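Local coordinates for protein SnoK (Streptomyces nogalater, PDB 5EPA) that acts as a non-heme iron, 2-oxoglutarate-dependent carbocyclase in nogalamycin biosynthesis, binding iron and 2-oxoglutarate in a cupin-type beta fold, at residues P19-N24 against H97-G102; E28-Y33 against L105-A110; R113-D118 against E268-V273; L139-L144 against A243-R248; S145-A150 against G237-D242. One frame throughout, in Å; residues are numbered along the deposited sequence.

Interaction 1: residues P19-N24 against H97-G102; sequences PTTAEN and HPEISG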
# COMPACT_ATOMS: atom_id res chain seq x y z
N PRO A 19 6.00 -11.52 18.65
CA PRO A 19 5.08 -11.00 17.63
C PRO A 19 4.31 -9.76 18.07
O PRO A 19 3.97 -9.61 19.23
CB PRO A 19 4.08 -12.15 17.41
CG PRO A 19 4.60 -13.32 18.17
CD PRO A 19 5.54 -12.81 19.21
N THR A 20 4.04 -8.86 17.14
CA THR A 20 3.11 -7.77 17.40
C THR A 20 1.71 -8.17 16.91
O THR A 20 1.54 -8.62 15.78
CB THR A 20 3.51 -6.46 16.73
OG1 THR A 20 4.90 -6.18 16.98
CG2 THR A 20 2.67 -5.33 17.27
N THR A 21 0.72 -7.98 17.77
CA THR A 21 -0.65 -8.36 17.48
C THR A 21 -1.53 -7.12 17.62
O THR A 21 -1.10 -6.11 18.18
CB THR A 21 -1.18 -9.39 18.50
OG1 THR A 21 -1.15 -8.80 19.81
CG2 THR A 21 -0.36 -10.67 18.49
N ALA A 22 -2.78 -7.23 17.19
CA ALA A 22 -3.73 -6.13 17.39
C ALA A 22 -3.93 -5.81 18.86
O ALA A 22 -4.16 -4.68 19.24
CB ALA A 22 -5.06 -6.46 16.76
N GLU A 23 -3.88 -6.84 19.70
CA GLU A 23 -4.15 -6.70 21.12
C GLU A 23 -2.99 -6.00 21.84
O GLU A 23 -3.21 -5.24 22.76
CB GLU A 23 -4.41 -8.09 21.76
CG GLU A 23 -4.88 -8.06 23.21
CD GLU A 23 -3.73 -8.12 24.26
OE1 GLU A 23 -2.58 -8.55 23.98
OE2 GLU A 23 -3.98 -7.69 25.41
N ASN A 24 -1.75 -6.33 21.48
CA ASN A 24 -0.57 -5.84 22.24
C ASN A 24 0.07 -4.60 21.60
O ASN A 24 1.06 -4.09 22.08
CB ASN A 24 0.47 -6.97 22.50
CG ASN A 24 1.25 -7.36 21.25
OD1 ASN A 24 1.36 -6.62 20.28
ND2 ASN A 24 1.82 -8.54 21.27
N HIS A 97 -6.42 -11.04 7.61
CA HIS A 97 -5.62 -11.59 8.69
C HIS A 97 -6.02 -10.86 9.96
O HIS A 97 -6.16 -9.63 9.95
CB HIS A 97 -4.13 -11.37 8.40
CG HIS A 97 -3.22 -12.11 9.33
ND1 HIS A 97 -2.76 -11.57 10.50
CD2 HIS A 97 -2.66 -13.35 9.24
CE1 HIS A 97 -1.99 -12.45 11.12
NE2 HIS A 97 -1.90 -13.53 10.37
N PRO A 98 -6.22 -11.59 11.07
CA PRO A 98 -6.71 -10.92 12.28
C PRO A 98 -5.76 -9.88 12.83
O PRO A 98 -6.20 -8.84 13.32
CB PRO A 98 -6.89 -12.05 13.28
CG PRO A 98 -6.98 -13.31 12.45
CD PRO A 98 -6.17 -13.06 11.23
N GLU A 99 -4.46 -10.14 12.78
CA GLU A 99 -3.53 -9.19 13.33
C GLU A 99 -3.30 -8.02 12.38
O GLU A 99 -3.35 -6.86 12.79
CB GLU A 99 -2.22 -9.88 13.72
CG GLU A 99 -2.39 -11.15 14.58
CD GLU A 99 -3.30 -10.99 15.79
OE1 GLU A 99 -3.73 -9.86 16.17
OE2 GLU A 99 -3.60 -12.03 16.40
N ILE A 100 -3.05 -8.29 11.11
CA ILE A 100 -2.79 -7.20 10.18
C ILE A 100 -4.00 -6.26 10.11
O ILE A 100 -3.83 -5.05 10.15
CB ILE A 100 -2.47 -7.71 8.76
CG1 ILE A 100 -1.20 -8.56 8.76
CG2 ILE A 100 -2.33 -6.54 7.80
CD1 ILE A 100 -0.93 -9.24 7.42
N SER A 101 -5.20 -6.82 9.91
CA SER A 101 -6.39 -6.01 9.68
C SER A 101 -6.84 -5.41 10.99
O SER A 101 -7.32 -4.29 11.03
CB SER A 101 -7.54 -6.82 9.00
OG SER A 101 -8.02 -7.84 9.83
N GLY A 102 -6.66 -6.13 12.08
CA GLY A 102 -6.99 -5.57 13.40
C GLY A 102 -6.08 -4.39 13.81
O GLY A 102 -6.53 -3.43 14.44
O HOH W 1 -4.73 -9.63 18.51

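Interaction 2: residues E28-Y33 against L105-A110; sequences EAVRFY and LRLAGA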
# COMPACT_ATOMS: atom_id res chain seq x y z
N GLU A 28 1.88 3.98 21.84
CA GLU A 28 2.95 4.78 21.23
C GLU A 28 3.02 4.55 19.73
O GLU A 28 3.25 5.48 18.94
CB GLU A 28 4.32 4.41 21.87
CG GLU A 28 4.52 4.73 23.38
CD GLU A 28 3.63 3.92 24.36
OE1 GLU A 28 3.39 2.72 24.10
OE2 GLU A 28 3.21 4.48 25.42
N ALA A 29 2.85 3.31 19.32
CA ALA A 29 2.84 3.00 17.90
C ALA A 29 1.65 3.65 17.18
O ALA A 29 1.79 4.17 16.07
CB ALA A 29 2.80 1.49 17.68
N VAL A 30 0.50 3.66 17.83
CA VAL A 30 -0.66 4.34 17.29
C VAL A 30 -0.43 5.87 17.20
O VAL A 30 -0.72 6.48 16.17
CB VAL A 30 -1.89 4.09 18.16
CG1 VAL A 30 -3.06 4.95 17.70
CG2 VAL A 30 -2.24 2.61 18.14
N ARG A 31 0.13 6.46 18.24
CA ARG A 31 0.44 7.87 18.22
C ARG A 31 1.47 8.20 17.14
O ARG A 31 1.35 9.21 16.44
CB ARG A 31 0.89 8.35 19.60
CG ARG A 31 1.19 9.84 19.70
CD ARG A 31 1.55 10.29 21.12
NE ARG A 31 2.63 9.50 21.75
CZ ARG A 31 2.54 8.57 22.74
NH1 ARG A 31 1.38 8.19 23.32
NH2 ARG A 31 3.67 7.98 23.17
N PHE A 32 2.48 7.36 16.97
CA PHE A 32 3.49 7.58 15.95
C PHE A 32 2.84 7.62 14.59
O PHE A 32 3.10 8.50 13.78
CB PHE A 32 4.54 6.47 16.00
CG PHE A 32 5.73 6.69 15.10
CD1 PHE A 32 5.68 6.35 13.76
CD2 PHE A 32 6.91 7.20 15.59
CE1 PHE A 32 6.76 6.54 12.92
CE2 PHE A 32 8.01 7.41 14.75
CZ PHE A 32 7.95 7.04 13.42
N TYR A 33 1.96 6.64 14.33
CA TYR A 33 1.20 6.62 13.08
C TYR A 33 0.39 7.87 12.86
O TYR A 33 0.42 8.42 11.80
CB TYR A 33 0.26 5.40 13.01
CG TYR A 33 -0.63 5.45 11.79
CD1 TYR A 33 -0.11 5.15 10.52
CD2 TYR A 33 -1.97 5.79 11.88
CE1 TYR A 33 -0.93 5.18 9.41
CE2 TYR A 33 -2.76 5.87 10.74
CZ TYR A 33 -2.24 5.54 9.53
OH TYR A 33 -3.00 5.63 8.39
N LEU A 105 -7.17 -1.36 11.79
CA LEU A 105 -8.34 -0.79 12.42
C LEU A 105 -7.98 0.12 13.60
O LEU A 105 -8.56 1.20 13.78
CB LEU A 105 -9.28 -1.93 12.86
CG LEU A 105 -10.72 -1.61 13.14
CD1 LEU A 105 -11.38 -0.96 11.92
CD2 LEU A 105 -11.47 -2.90 13.49
N ARG A 106 -7.06 -0.32 14.43
CA ARG A 106 -6.64 0.49 15.58
C ARG A 106 -5.91 1.75 15.14
O ARG A 106 -6.09 2.81 15.69
CB ARG A 106 -5.79 -0.35 16.55
CG ARG A 106 -6.64 -1.31 17.37
CD ARG A 106 -5.98 -1.86 18.63
NE ARG A 106 -5.37 -0.81 19.44
CZ ARG A 106 -4.48 -1.01 20.42
NH1 ARG A 106 -4.05 -2.23 20.73
NH2 ARG A 106 -4.01 0.04 21.10
N LEU A 107 -5.09 1.62 14.11
CA LEU A 107 -4.35 2.75 13.61
C LEU A 107 -5.31 3.78 12.99
O LEU A 107 -5.18 4.99 13.26
CB LEU A 107 -3.32 2.29 12.57
CG LEU A 107 -2.16 1.43 13.11
CD1 LEU A 107 -1.25 1.00 11.98
CD2 LEU A 107 -1.30 2.17 14.14
N ALA A 108 -6.28 3.30 12.21
CA ALA A 108 -7.19 4.17 11.50
C ALA A 108 -8.14 4.88 12.40
O ALA A 108 -8.54 6.00 12.15
CB ALA A 108 -7.98 3.39 10.48
N GLY A 109 -8.56 4.20 13.44
CA GLY A 109 -9.53 4.76 14.40
C GLY A 109 -10.94 4.87 13.85
O GLY A 109 -11.78 5.54 14.44
N ALA A 110 -11.21 4.15 12.77
CA ALA A 110 -12.53 4.19 12.13
C ALA A 110 -12.79 2.90 11.35
O ALA A 110 -11.85 2.19 11.03
CB ALA A 110 -12.62 5.38 11.20

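Interaction 3: residues R113-D118 against E268-V273; sequences RVYSSD and ELFPLV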
# COMPACT_ATOMS: atom_id res chain seq x y z
N ARG A 113 -12.96 -1.18 5.22
CA ARG A 113 -13.20 -2.30 4.32
C ARG A 113 -11.93 -2.54 3.53
O ARG A 113 -11.16 -1.64 3.31
CB ARG A 113 -14.31 -1.99 3.30
CG ARG A 113 -15.73 -2.00 3.81
CD ARG A 113 -16.68 -1.50 2.74
NE ARG A 113 -18.03 -1.43 3.25
CZ ARG A 113 -18.85 -2.47 3.39
NH1 ARG A 113 -18.44 -3.71 3.07
NH2 ARG A 113 -20.08 -2.29 3.87
N VAL A 114 -11.78 -3.76 3.03
CA VAL A 114 -10.72 -4.04 2.04
C VAL A 114 -11.13 -3.46 0.67
O VAL A 114 -12.18 -3.81 0.14
CB VAL A 114 -10.47 -5.53 1.88
CG1 VAL A 114 -9.37 -5.77 0.86
CG2 VAL A 114 -10.07 -6.14 3.21
N TYR A 115 -10.32 -2.55 0.14
CA TYR A 115 -10.52 -1.98 -1.18
C TYR A 115 -9.91 -2.89 -2.23
O TYR A 115 -10.54 -3.20 -3.23
CB TYR A 115 -9.93 -0.56 -1.36
CG TYR A 115 -9.84 -0.17 -2.82
CD1 TYR A 115 -10.97 -0.02 -3.57
CD2 TYR A 115 -8.64 -0.08 -3.47
CE1 TYR A 115 -10.92 0.28 -4.93
CE2 TYR A 115 -8.57 0.24 -4.83
CZ TYR A 115 -9.75 0.39 -5.55
OH TYR A 115 -9.69 0.66 -6.91
N SER A 116 -8.67 -3.28 -2.01
CA SER A 116 -7.92 -4.06 -2.98
C SER A 116 -6.63 -4.51 -2.35
O SER A 116 -6.28 -4.11 -1.22
CB SER A 116 -7.60 -3.24 -4.23
OG SER A 116 -7.14 -4.07 -5.27
N SER A 117 -5.90 -5.33 -3.09
CA SER A 117 -4.52 -5.61 -2.75
C SER A 117 -3.70 -5.78 -4.00
O SER A 117 -4.26 -6.07 -5.08
CB SER A 117 -4.41 -6.83 -1.83
OG SER A 117 -4.45 -8.06 -2.53
N ASP A 118 -2.39 -5.66 -3.86
CA ASP A 118 -1.50 -5.87 -4.97
C ASP A 118 -0.30 -6.72 -4.57
O ASP A 118 0.26 -6.53 -3.49
CB ASP A 118 -0.93 -4.55 -5.47
CG ASP A 118 -1.95 -3.71 -6.17
OD1 ASP A 118 -2.76 -3.06 -5.48
OD2 ASP A 118 -1.94 -3.65 -7.42
N GLU A 268 -19.16 -8.70 -1.10
CA GLU A 268 -18.10 -9.69 -0.89
C GLU A 268 -16.76 -9.29 -1.44
O GLU A 268 -15.74 -9.74 -0.92
CB GLU A 268 -18.49 -11.03 -1.52
CG GLU A 268 -19.76 -11.66 -0.99
CD GLU A 268 -20.36 -12.54 -2.08
OE1 GLU A 268 -19.74 -12.60 -3.20
OE2 GLU A 268 -21.42 -13.16 -1.82
N LEU A 269 -16.74 -8.47 -2.48
CA LEU A 269 -15.46 -8.00 -3.04
C LEU A 269 -14.79 -6.90 -2.20
O LEU A 269 -13.61 -6.67 -2.33
CB LEU A 269 -15.61 -7.55 -4.50
CG LEU A 269 -16.09 -8.64 -5.46
CD1 LEU A 269 -16.14 -8.10 -6.88
CD2 LEU A 269 -15.20 -9.89 -5.42
N PHE A 270 -15.54 -6.27 -1.31
CA PHE A 270 -15.03 -5.20 -0.49
C PHE A 270 -15.41 -5.46 0.97
O PHE A 270 -16.16 -4.70 1.58
CB PHE A 270 -15.62 -3.87 -0.99
CG PHE A 270 -15.36 -3.59 -2.45
CD1 PHE A 270 -14.09 -3.35 -2.91
CD2 PHE A 270 -16.40 -3.56 -3.37
CE1 PHE A 270 -13.83 -3.10 -4.25
CE2 PHE A 270 -16.15 -3.31 -4.72
CZ PHE A 270 -14.86 -3.06 -5.14
N PRO A 271 -14.88 -6.53 1.57
CA PRO A 271 -15.39 -7.00 2.86
C PRO A 271 -14.98 -6.12 4.02
O PRO A 271 -13.89 -5.54 4.02
CB PRO A 271 -14.74 -8.36 3.01
CG PRO A 271 -13.52 -8.30 2.14
CD PRO A 271 -13.92 -7.47 0.98
N LEU A 272 -15.88 -6.02 4.99
CA LEU A 272 -15.65 -5.29 6.22
C LEU A 272 -14.55 -5.94 7.04
O LEU A 272 -14.50 -7.14 7.14
CB LEU A 272 -16.89 -5.24 7.10
CG LEU A 272 -17.91 -4.15 6.82
CD1 LEU A 272 -19.20 -4.49 7.53
CD2 LEU A 272 -17.40 -2.77 7.25
N VAL A 273 -13.70 -5.10 7.63
CA VAL A 273 -12.73 -5.54 8.60
C VAL A 273 -13.41 -5.63 9.95
O VAL A 273 -14.01 -4.66 10.41
CB VAL A 273 -11.57 -4.54 8.72
CG1 VAL A 273 -10.62 -4.94 9.85
CG2 VAL A 273 -10.81 -4.47 7.41
O HOH W 2 -11.33 -6.07 -2.99

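Interaction 4: residues L139-L144 against A243-R248; sequences LPLNEL and ADATYR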
# COMPACT_ATOMS: atom_id res chain seq x y z
N LEU A 139 -6.51 6.61 -6.16
CA LEU A 139 -7.65 5.78 -5.74
C LEU A 139 -8.93 6.34 -6.31
O LEU A 139 -9.19 7.53 -6.19
CB LEU A 139 -7.76 5.74 -4.22
CG LEU A 139 -6.72 4.84 -3.52
CD1 LEU A 139 -6.74 5.09 -2.03
CD2 LEU A 139 -6.93 3.36 -3.78
N PRO A 140 -9.73 5.49 -6.97
CA PRO A 140 -10.96 5.93 -7.65
C PRO A 140 -12.12 6.01 -6.66
O PRO A 140 -13.17 5.38 -6.84
CB PRO A 140 -11.17 4.85 -8.69
CG PRO A 140 -10.66 3.60 -8.00
CD PRO A 140 -9.49 4.05 -7.15
N LEU A 141 -11.92 6.80 -5.61
CA LEU A 141 -12.81 6.88 -4.48
C LEU A 141 -13.08 8.31 -4.05
O LEU A 141 -12.25 9.18 -4.26
CB LEU A 141 -12.24 6.15 -3.28
CG LEU A 141 -11.86 4.69 -3.51
CD1 LEU A 141 -11.22 4.17 -2.27
CD2 LEU A 141 -13.06 3.82 -3.86
N ASN A 142 -14.29 8.54 -3.53
CA ASN A 142 -14.62 9.75 -2.82
C ASN A 142 -14.55 9.42 -1.38
O ASN A 142 -14.54 8.24 -0.99
CB ASN A 142 -16.05 10.19 -3.00
CG ASN A 142 -16.31 10.71 -4.37
OD1 ASN A 142 -15.61 11.61 -4.82
ND2 ASN A 142 -17.37 10.18 -5.04
N GLU A 143 -14.54 10.47 -0.58
CA GLU A 143 -14.93 10.32 0.81
C GLU A 143 -13.81 9.70 1.63
O GLU A 143 -14.03 8.89 2.58
CB GLU A 143 -16.24 9.52 0.87
CG GLU A 143 -17.13 10.12 1.88
CD GLU A 143 -17.59 11.51 1.51
OE1 GLU A 143 -18.02 11.77 0.36
OE2 GLU A 143 -17.53 12.37 2.42
N LEU A 144 -12.57 10.07 1.28
CA LEU A 144 -11.46 9.49 2.06
C LEU A 144 -11.07 10.30 3.24
O LEU A 144 -10.92 11.52 3.18
CB LEU A 144 -10.19 9.02 1.32
CG LEU A 144 -10.55 8.26 0.05
CD1 LEU A 144 -9.30 7.75 -0.63
CD2 LEU A 144 -11.50 7.12 0.37
N ALA A 243 -15.02 2.58 5.47
CA ALA A 243 -16.11 1.62 5.26
C ALA A 243 -17.31 2.14 4.46
O ALA A 243 -18.15 1.36 4.01
CB ALA A 243 -16.57 1.06 6.58
N ASP A 244 -17.40 3.46 4.32
CA ASP A 244 -18.50 4.10 3.57
C ASP A 244 -17.96 4.76 2.30
O ASP A 244 -18.63 5.60 1.70
CB ASP A 244 -19.24 5.13 4.45
CG ASP A 244 -18.33 6.31 4.89
OD1 ASP A 244 -17.11 6.35 4.59
OD2 ASP A 244 -18.84 7.24 5.55
N ALA A 245 -16.79 4.36 1.85
CA ALA A 245 -16.24 4.85 0.58
C ALA A 245 -17.12 4.60 -0.63
O ALA A 245 -17.78 3.56 -0.72
CB ALA A 245 -14.90 4.24 0.32
N THR A 246 -17.16 5.57 -1.54
CA THR A 246 -17.94 5.48 -2.76
C THR A 246 -17.07 5.63 -3.99
O THR A 246 -15.91 6.10 -3.89
CB THR A 246 -19.03 6.54 -2.82
OG1 THR A 246 -18.46 7.84 -2.81
CG2 THR A 246 -20.03 6.40 -1.65
N TYR A 247 -17.63 5.25 -5.15
CA TYR A 247 -16.87 5.18 -6.42
C TYR A 247 -16.76 6.56 -7.12
O TYR A 247 -17.71 7.33 -7.21
CB TYR A 247 -17.48 4.18 -7.38
CG TYR A 247 -16.95 4.26 -8.77
CD1 TYR A 247 -15.59 4.23 -9.02
CD2 TYR A 247 -17.80 4.41 -9.84
CE1 TYR A 247 -15.09 4.35 -10.31
CE2 TYR A 247 -17.33 4.51 -11.13
CZ TYR A 247 -15.97 4.50 -11.35
OH TYR A 247 -15.53 4.58 -12.64
N ARG A 248 -15.53 6.88 -7.49
CA ARG A 248 -15.24 8.13 -8.20
C ARG A 248 -14.37 7.84 -9.41
O ARG A 248 -13.25 7.34 -9.22
CB ARG A 248 -14.47 9.11 -7.28
CG ARG A 248 -14.28 10.46 -7.92
CD ARG A 248 -13.32 11.32 -7.13
NE ARG A 248 -13.24 12.65 -7.72
CZ ARG A 248 -12.68 13.71 -7.15
NH1 ARG A 248 -12.04 13.61 -5.97
NH2 ARG A 248 -12.73 14.88 -7.78

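Interaction 5: residues S145-A150 against G237-D242; sequences SATLTA and GVVYMD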
# COMPACT_ATOMS: atom_id res chain seq x y z
N SER A 145 -10.86 9.55 4.31
CA SER A 145 -10.53 10.14 5.57
C SER A 145 -9.44 9.32 6.26
O SER A 145 -8.34 9.82 6.46
CB SER A 145 -11.80 10.21 6.39
OG SER A 145 -11.55 10.78 7.64
N ALA A 146 -9.73 8.08 6.60
CA ALA A 146 -8.81 7.27 7.37
C ALA A 146 -8.21 6.16 6.55
O ALA A 146 -7.53 5.29 7.08
CB ALA A 146 -9.53 6.70 8.57
N THR A 147 -8.48 6.15 5.25
CA THR A 147 -7.94 5.14 4.37
C THR A 147 -6.41 5.03 4.54
O THR A 147 -5.69 6.04 4.53
CB THR A 147 -8.31 5.41 2.91
OG1 THR A 147 -9.71 5.27 2.74
CG2 THR A 147 -7.63 4.46 1.95
N LEU A 148 -5.94 3.79 4.61
CA LEU A 148 -4.52 3.48 4.77
C LEU A 148 -4.13 2.16 4.12
O LEU A 148 -4.98 1.33 3.77
CB LEU A 148 -4.14 3.43 6.24
CG LEU A 148 -4.46 2.19 7.05
CD1 LEU A 148 -3.87 2.33 8.44
CD2 LEU A 148 -5.93 2.02 7.19
N THR A 149 -2.82 1.98 3.93
CA THR A 149 -2.27 0.82 3.25
C THR A 149 -1.34 0.06 4.18
O THR A 149 -0.56 0.68 4.92
CB THR A 149 -1.45 1.23 2.03
OG1 THR A 149 -2.27 1.85 1.03
CG2 THR A 149 -0.73 0.03 1.41
N ALA A 150 -1.47 -1.26 4.18
CA ALA A 150 -0.55 -2.15 4.85
C ALA A 150 0.42 -2.70 3.81
O ALA A 150 -0.00 -3.38 2.89
CB ALA A 150 -1.30 -3.30 5.50
N GLY A 237 0.72 -5.23 -0.88
CA GLY A 237 0.13 -4.00 -0.43
C GLY A 237 -1.36 -4.18 -0.31
O GLY A 237 -2.01 -4.56 -1.26
N VAL A 238 -1.91 -3.91 0.86
CA VAL A 238 -3.35 -4.01 1.05
C VAL A 238 -3.95 -2.63 1.34
O VAL A 238 -3.55 -2.00 2.31
CB VAL A 238 -3.69 -4.94 2.23
CG1 VAL A 238 -5.20 -5.11 2.36
CG2 VAL A 238 -3.05 -6.27 2.04
N VAL A 239 -4.95 -2.19 0.56
CA VAL A 239 -5.57 -0.88 0.81
C VAL A 239 -6.83 -1.10 1.58
O VAL A 239 -7.74 -1.80 1.12
CB VAL A 239 -5.87 -0.15 -0.49
CG1 VAL A 239 -6.58 1.14 -0.20
CG2 VAL A 239 -4.60 0.12 -1.26
N TYR A 240 -6.86 -0.58 2.80
CA TYR A 240 -8.04 -0.60 3.66
C TYR A 240 -8.71 0.78 3.57
O TYR A 240 -8.13 1.78 4.01
CB TYR A 240 -7.66 -0.91 5.10
CG TYR A 240 -7.06 -2.29 5.34
CD1 TYR A 240 -7.87 -3.41 5.38
CD2 TYR A 240 -5.73 -2.45 5.54
CE1 TYR A 240 -7.35 -4.65 5.60
CE2 TYR A 240 -5.18 -3.71 5.77
CZ TYR A 240 -5.99 -4.81 5.79
OH TYR A 240 -5.46 -6.07 6.03
N MET A 241 -9.90 0.82 2.98
CA MET A 241 -10.57 2.06 2.76
C MET A 241 -11.59 2.32 3.85
O MET A 241 -12.02 1.41 4.54
CB MET A 241 -11.24 2.06 1.40
CG MET A 241 -12.39 1.05 1.23
SD MET A 241 -13.05 1.02 -0.43
CE MET A 241 -14.09 -0.45 -0.29
N ASP A 242 -11.98 3.56 3.97
CA ASP A 242 -13.10 3.93 4.82
C ASP A 242 -14.31 3.06 4.46
O ASP A 242 -14.60 2.83 3.27
CB ASP A 242 -13.44 5.40 4.59
CG ASP A 242 -12.26 6.34 4.97
OD1 ASP A 242 -12.19 6.74 6.15
OD2 ASP A 242 -11.43 6.72 4.10

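Interaction 1: residues P19-N24 against H97-G102
Glu-99 meets the backbone of Ala-22 through its carboxylate, and this direct polar link is the principal bond of the contact. The distance from Ala-22 N to Glu-99 OE1 is 3.0 Å and the N-H...O angle 169°, so the bond is straight, although the donor comes in on the anti side and 34° out of the carboxylate plane. The same oxygen takes a second donor, a water at 2.6 Å from Glu-99 OE1 that in turn accepts from Glu-23 N. A bend at chi2 (-50°) curls the Glu-99 chain so that its carboxylate lies alongside Thr-21, pointing the same way.

Van der Waals contacts are few. Thr-21 CB rests 3.5 Å from Glu-99 OE1, and the Ala-22 methyl sits against the helix backbone, with CB 3.7 Å from Gly-102 C.

Bonds inside 19-24 give the loop its shape: Thr-21 N donates to Asn-24 OD1, Asn-24 N to Thr-21 OG1, and Asn-24 ND2 to Pro-19 O. Across from it, His-97 is the N-cap of helix 98-108, its ring nitrogen ND1 accepting weakly from Ile-100 N. The arrangement therefore pairs an ST motif, built on Thr-21 ahead of helix 27-36, with the first turn of a side-chain-capped helix.

Interaction 2: residues E28-Y33 against L105-A110
Arg-106 and Leu-107, on helix 98-108, supply nearly all that 105-110 offers to helix 27-36. The two backbones come nearest at Val-30 and Leu-107, whose CA atoms are 5.4 Å apart, close enough for short aliphatic groups to fill the interface.

Arg-106 comes first, at the margin. NH2 of its guanidinium passes Val-30 CG2 obliquely at 4.3 Å, while NH1 of the same group is bonded to Ala-22 O in the loop that precedes helix 27-36. One flat group thus touches the valine and ties to that loop at once.

Leu-107 follows and has the largest share of the contact. With CG set beside the backbone N (chi1 -67°) and the chain extended at chi2, its CD2 methyl lies between Tyr-33 and Val-30: it is 3.8 Å from Tyr-33 CB and 3.9 Å from Val-30 CA. Its CB does something different, standing over one face of the Tyr-33 ring, displaced toward the rim, at 4.2 Å from the centroid and 25° off the normal, a CH-pi contact. The ring also runs past the leucine's own carbonyl, Tyr-33 CD2 being 3.6 Å from Leu-107 O; that oxygen accepts from Arg-34 NE.

Beyond Ala-108 the helix ends, Gly-109 turning the chain with a positive phi of 72°. Dispersion between a leucine, a valine and a tyrosine face carries this helix-helix contact, while Arg-106 NH1 and Leu-107 O find their partners outside the two segments.

Interaction 3: residues R113-D118 against E268-V273
Arg-113 reaches out along the loop 268-273 to bond a backbone carbonyl with its side chain, while the next residue bonds the neighbouring carbonyl with its backbone. Arg-113 NH1 lies 2.9 Å from Phe-270 O, nearly along the C=O axis and within 10° of the guanidinium plane, so Phe-270 O sits at the guanidinium edge. Val-114 N donates to Pro-271 O, also at 2.9 Å, with an N-H...O angle of 164°. Two successive carbonyls of the loop are thereby held by two successive strand residues.

The arginine reaches this position with its chain extended from CG to NE and chi4 (-79°) turning the guanidinium across the chain. One guanidinium face is covered by Leu-272, whose CG is 3.8 Å from Arg-113 NH1. A CA-H...O contact adds to these: Phe-270 CA is 3.2 Å from Val-114 O.

Phe-270 turns the edge of its ring toward the strand, CE1 standing 3.4 Å from Tyr-115 O and Val-114 O lying near the same plane. Pro-271 CD packs against Val-114 CB at 4.1 Å.

The loop joins strand 112-122 through a single bridge, Arg-113 with Leu-272. On its other side this strand pairs with 233-242, where Tyr-115 and Ser-116 both face Val-239 in a classic beta bulge. Arg-113 NE bonds Ala-243 O just past that strand's end, and the Phe-270 side chain reaches Met-241 upon it.

Interaction 4: residues L139-L144 against A243-R248
Pro-140 O and Thr-246 O are the two backbone acceptors that tie these segments together. Arg-248 N donates to Pro-140 O at 2.9 Å; the bond is nearly straight at the hydrogen, yet the donor stands 56° out of the carbonyl plane. Asn-142 N reaches Thr-246 O at 3.0 Å, tilted 33° from its plane. Thr-246 O has a further, weaker neighbour in Leu-141 CA, a CA-H...O contact at 3.3 Å.

The side chain of Asn-142 adds a weak bond, its ND2 lying 3.4 Å from Thr-246 OG1. The threonine presents that oxygen because chi1 of 62° places OG1 between its own N and carbonyl carbon. The other end of the amide faces carbon: Asn-142 OD1 is 3.3 Å from Arg-248 CD, where the extended arginine chain crosses the asparagine at about a right angle. Tyr-247 starts away from 139-144, but its ring comes back, CD1 passing 3.5 Å from Pro-140 O; its hydroxyl bonds Asp-253.

The apolar contribution is loose, Ala-245 CB lying 4.5 Å from both Leu-141 CD1 and Leu-144 CD2. Pro-140 is the centre of an inverse gamma turn that leads into the pairing. What results is a short antiparallel two-stranded ribbon, 141-142 with 246-247, weakly bonded and carried beyond the main sheet.

Interaction 5: residues S145-A150 against G237-D242
Asp-242 turns its carboxylate to residues 145-147 and accepts three good bonds and one weak one. With CG beside the backbone N (chi1 -62°) and the carboxylate turned by chi2 of -88°, OD1 offers its syn lone pair to Ala-146 N at 2.8 Å. OD2 receives Ser-145 N at 2.9 Å and Thr-147 OG1 at 2.6 Å from opposite faces of the carboxylate plane; Thr-147 N adds the weak bond to it. The Thr-147 rotamer (chi1 -66°) swings OG1 toward the carboxylate and lays CG2 4.1 Å from Val-239 CG1. Gripped from both faces, the carboxylate has little freedom to rotate, and these donors would probably stabilise its negative charge.

Past the turn, side chains alternate between faces. Leu-148 takes the position between its own N and carbonyl carbon, bringing CD2 4.0 Å from Tyr-240 CB. The tyrosine ring continues along that face with its edge to Ala-150, CE2 being 3.9 Å from Ala-150 CB, and its hydroxyl bonds Val-95 O at the end of helix 92-95, ahead of helix 98-108. Thr-149 and Val-239 share the other face, where Thr-149 OG1 makes a weak bond to the iron ligand Asp-135.

Leu-148 with Tyr-240 and Ala-150 with Val-238 are hydrogen-bonded pairs flanking the non-hydrogen-bonded Thr-149 and Val-239. This is antiparallel pairing in the major sheet of the cupin-type double-stranded beta-helix, whose Thr-149 face lines the 2-oxoglutarate pocket.

How the interactions relate
Interaction 5 is the most central, about 7 Å from the chain's centre, and the others lie farther out. Interactions 1 and 2, centres 12 Å apart, share helix 98-108, which packs on the major sheet through Ile-100, Ser-101 and Ala-108; their segments alternate along the chain and both precede the others. Interactions 3 and 5, only 9 Å apart between centres, meet through the neighbouring strands 112-122 and 233-242. In sequence, interaction 5 is nested inside interaction 4, and that inside interaction 3. The N-terminal helices thus cover the sheet face bearing Tyr-240, the C-terminal loop borders it, while the iron and 2-oxoglutarate site lies on the face bearing Thr-149.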